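Local coordinates for lipolytic protein G-D-S-L family (Veillonella parvula DSM 2008, PDB 4RW0), which probably hydrolyses ester bonds of acyl substrates as a lipase/acylhydrolase-type SGNH hydrolase, at residues D11-G16 with E163-E168. Residues are numbered along the deposited sequence; the frame is centred on the assembly and turned at random.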
ATOM      1  N   ASP A  11      -1.397   6.326  -2.065  1.00 19.96           N
ATOM      2  CA  ASP A  11      -2.324   7.363  -1.994  1.00 20.28           C
ATOM      3  C   ASP A  11      -2.554   7.811  -0.498  1.00 18.92           C
ATOM      4  O   ASP A  11      -1.683   7.708   0.336  1.00 19.50           O
ATOM      5  CB  ASP A  11      -3.573   6.960  -2.730  1.00 20.90           C
ATOM      6  CG  ASP A  11      -4.275   5.730  -2.077  1.00 26.12           C
ATOM      7  OD1 ASP A  11      -3.976   5.379  -0.872  1.00 26.66           O
ATOM      8  OD2 ASP A  11      -5.004   5.039  -2.848  1.00 27.68           O
ATOM      9  N   SER A  12      -3.725   8.296  -0.186  1.00 18.24           N
ATOM     10  CA  SER A  12      -3.975   8.812   1.179  1.00 21.92           C
ATOM     11  C   SER A  12      -3.989   7.735   2.238  1.00 22.70           C
ATOM     12  O   SER A  12      -3.731   8.005   3.391  1.00 20.55           O
ATOM     13  CB  SER A  12      -5.257   9.610   1.151  1.00 23.77           C
ATOM     14  OG  SER A  12      -6.235   8.669   0.822  1.00 30.17           O
ATOM     15  N   ILE A  13      -4.168   6.480   1.837  1.00 21.47           N
ATOM     16  CA  ILE A  13      -4.209   5.373   2.786  1.00 24.76           C
ATOM     17  C   ILE A  13      -2.785   4.930   3.118  1.00 23.63           C
ATOM     18  O   ILE A  13      -2.531   4.326   4.143  1.00 27.48           O
ATOM     19  CB  ILE A  13      -5.082   4.211   2.231  1.00 25.25           C
ATOM     20  CG1 ILE A  13      -6.549   4.642   2.186  1.00 27.90           C
ATOM     21  CG2 ILE A  13      -4.981   2.966   3.088  1.00 28.77           C
ATOM     22  CD1 ILE A  13      -7.471   3.665   1.486  1.00 30.57           C
ATOM     23  N   THR A  14      -1.824   5.230   2.259  1.00 20.18           N
ATOM     24  CA  THR A  14      -0.445   5.101   2.632  1.00 20.39           C
ATOM     25  C   THR A  14       0.064   6.385   3.390  1.00 20.23           C
ATOM     26  O   THR A  14       0.896   6.308   4.312  1.00 20.17           O
ATOM     27  CB  THR A  14       0.390   4.857   1.366  1.00 20.64           C
ATOM     28  OG1 THR A  14       0.082   3.547   0.877  1.00 24.53           O
ATOM     29  CG2 THR A  14       1.874   5.004   1.626  1.00 21.56           C
ATOM     30  N   ARG A  15      -0.380   7.550   2.959  1.00 19.75           N
ATOM     31  CA  ARG A  15       0.038   8.836   3.615  1.00 20.75           C
ATOM     32  C   ARG A  15      -0.478   8.841   5.095  1.00 20.33           C
ATOM     33  O   ARG A  15       0.211   9.286   5.990  1.00 21.53           O
ATOM     34  CB  ARG A  15      -0.556  10.025   2.898  1.00 23.50           C
ATOM     35  CG  ARG A  15       0.215  11.313   3.014  1.00 25.64           C
ATOM     36  CD  ARG A  15      -0.243  12.124   4.180  1.00 31.81           C
ATOM     37  NE  ARG A  15      -1.597  12.688   4.067  1.00 30.92           N
ATOM     38  CZ  ARG A  15      -2.270  13.154   5.131  1.00 31.29           C
ATOM     39  NH1 ARG A  15      -1.740  13.146   6.354  1.00 29.43           N
ATOM     40  NH2 ARG A  15      -3.501  13.601   5.012  1.00 31.94           N
ATOM     41  N   GLY A  16      -1.651   8.294   5.337  1.00 20.11           N
ATOM     42  CA  GLY A  16      -2.273   8.313   6.674  1.00 22.18           C
ATOM     43  C   GLY A  16      -3.347   9.373   6.936  1.00 22.74           C
ATOM     44  O   GLY A  16      -3.348  10.014   7.972  1.00 26.36           O
ATOM     45  N   GLU A 163     -16.150   5.808   3.664  1.00 23.88           N
ATOM     46  CA  GLU A 163     -16.217   4.817   2.590  1.00 26.70           C
ATOM     47  C   GLU A 163     -14.928   4.106   2.288  1.00 25.07           C
ATOM     48  O   GLU A 163     -14.983   2.956   1.865  1.00 24.38           O
ATOM     49  CB  GLU A 163     -16.834   5.442   1.321  1.00 30.49           C
ATOM     50  CG  GLU A 163     -16.108   6.626   0.793  1.00 37.31           C
ATOM     51  CD  GLU A 163     -16.472   6.944  -0.669  1.00 51.66           C
ATOM     52  OE1 GLU A 163     -15.795   7.818  -1.286  1.00 53.93           O
ATOM     53  OE2 GLU A 163     -17.361   6.258  -1.228  1.00 53.10           O
ATOM     54  N   VAL A 164     -13.757   4.744   2.491  1.00 23.68           N
ATOM     55  CA  VAL A 164     -12.484   4.021   2.297  1.00 23.57           C
ATOM     56  C   VAL A 164     -11.400   4.199   3.367  1.00 20.88           C
ATOM     57  O   VAL A 164     -10.542   3.333   3.559  1.00 20.97           O
ATOM     58  CB  VAL A 164     -11.813   4.336   0.921  1.00 27.19           C
ATOM     59  CG1 VAL A 164     -12.703   3.838  -0.200  1.00 28.91           C
ATOM     60  CG2 VAL A 164     -11.513   5.825   0.746  1.00 27.87           C
ATOM     61  N   HIS A 165     -11.419   5.322   4.044  1.00 20.99           N
ATOM     62  CA  HIS A 165     -10.309   5.643   4.965  1.00 21.38           C
ATOM     63  C   HIS A 165     -10.397   4.929   6.291  1.00 20.69           C
ATOM     64  O   HIS A 165     -11.434   5.011   6.963  1.00 19.02           O
ATOM     65  CB  HIS A 165     -10.224   7.143   5.201  1.00 22.58           C
ATOM     66  CG  HIS A 165      -9.722   7.867   4.007  1.00 25.05           C
ATOM     67  ND1 HIS A 165     -10.477   8.793   3.339  1.00 28.27           N
ATOM     68  CD2 HIS A 165      -8.578   7.724   3.301  1.00 30.12           C
ATOM     69  CE1 HIS A 165      -9.813   9.208   2.271  1.00 28.67           C
ATOM     70  NE2 HIS A 165      -8.666   8.569   2.227  1.00 29.99           N
ATOM     71  N   PRO A 166      -9.315   4.243   6.660  1.00 18.46           N
ATOM     72  CA  PRO A 166      -9.247   3.697   7.983  1.00 19.74           C
ATOM     73  C   PRO A 166      -9.324   4.774   9.052  1.00 19.98           C
ATOM     74  O   PRO A 166      -8.938   5.932   8.813  1.00 19.82           O
ATOM     75  CB  PRO A 166      -7.899   2.958   7.999  1.00 20.93           C
ATOM     76  CG  PRO A 166      -7.570   2.709   6.544  1.00 22.57           C
ATOM     77  CD  PRO A 166      -8.104   3.941   5.854  1.00 20.15           C
ATOM     78  N   ASN A 167      -9.867   4.446  10.221  1.00 19.30           N
ATOM     79  CA  ASN A 167      -9.668   5.281  11.409  1.00 17.71           C
ATOM     80  C   ASN A 167      -8.363   4.816  12.126  1.00 16.71           C
ATOM     81  O   ASN A 167      -7.694   3.953  11.632  1.00 15.90           O
ATOM     82  CB  ASN A 167     -10.906   5.229  12.325  1.00 18.14           C
ATOM     83  CG  ASN A 167     -11.114   3.866  12.916  1.00 19.52           C
ATOM     84  OD1 ASN A 167     -10.180   3.061  13.050  1.00 19.76           O
ATOM     85  ND2 ASN A 167     -12.348   3.592  13.311  1.00 21.74           N
ATOM     86  N   GLU A 168      -8.040   5.376  13.307  1.00 17.72           N
ATOM     87  CA  GLU A 168      -6.798   5.037  14.025  1.00 16.78           C
ATOM     88  C   GLU A 168      -6.700   3.582  14.339  1.00 18.30           C
ATOM     89  O   GLU A 168      -5.620   3.021  14.326  1.00 16.48           O
ATOM     90  CB  GLU A 168      -6.679   5.818  15.326  1.00 17.30           C
ATOM     91  CG  GLU A 168      -6.157   7.267  15.166  1.00 17.55           C
ATOM     92  CD  GLU A 168      -5.826   7.942  16.496  1.00 20.33           C
ATOM     93  OE1 GLU A 168      -5.175   7.317  17.406  1.00 22.01           O
ATOM     94  OE2 GLU A 168      -6.151   9.148  16.650  1.00 25.90           O
TER
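The serine–histidine pair of what is probably the GDSL hydrolase active site joins S12, in the first turn after strand 4-10, to H165, in the loop leading into helix 168-182. S12 OG lies 2.8 Å from H165 NE2 at the edge of the imidazole, close to the ring plane, a hydrogen bond in which either atom could be the donor. S12 OG stands between its own backbone N and carbonyl carbon (chi1 64°), which turns the hydroxyl towards H165 NE2. V164 CG2 sits 4.0 Å above the ring plane, over its centre, so the preceding residue covers one face. Alongside the polar pair, I13 CG1 meets H165 CD2 obliquely at 3.9 Å. The same CG1 lies 4.0 Å from P166 CD, and I13 CD1 approaches V164 O at 3.7 Å. A leucine in place of H165 has no ring nitrogen to pair with S12 OG, and the serine hydroxyl would probably lose the bond that fixes its direction. D11 is the N-cap of helix 12-15: its OD1 accepts from I13 N at 2.9 Å (N-H...O 157°), met on the anti side and 33° out of the carboxylate plane. S12 of G-D-S, just after strand 4-10, facing H165 of H-P-N ahead of helix 168-182, is consistent with the catalytic serine and histidine of SGNH hydrolases.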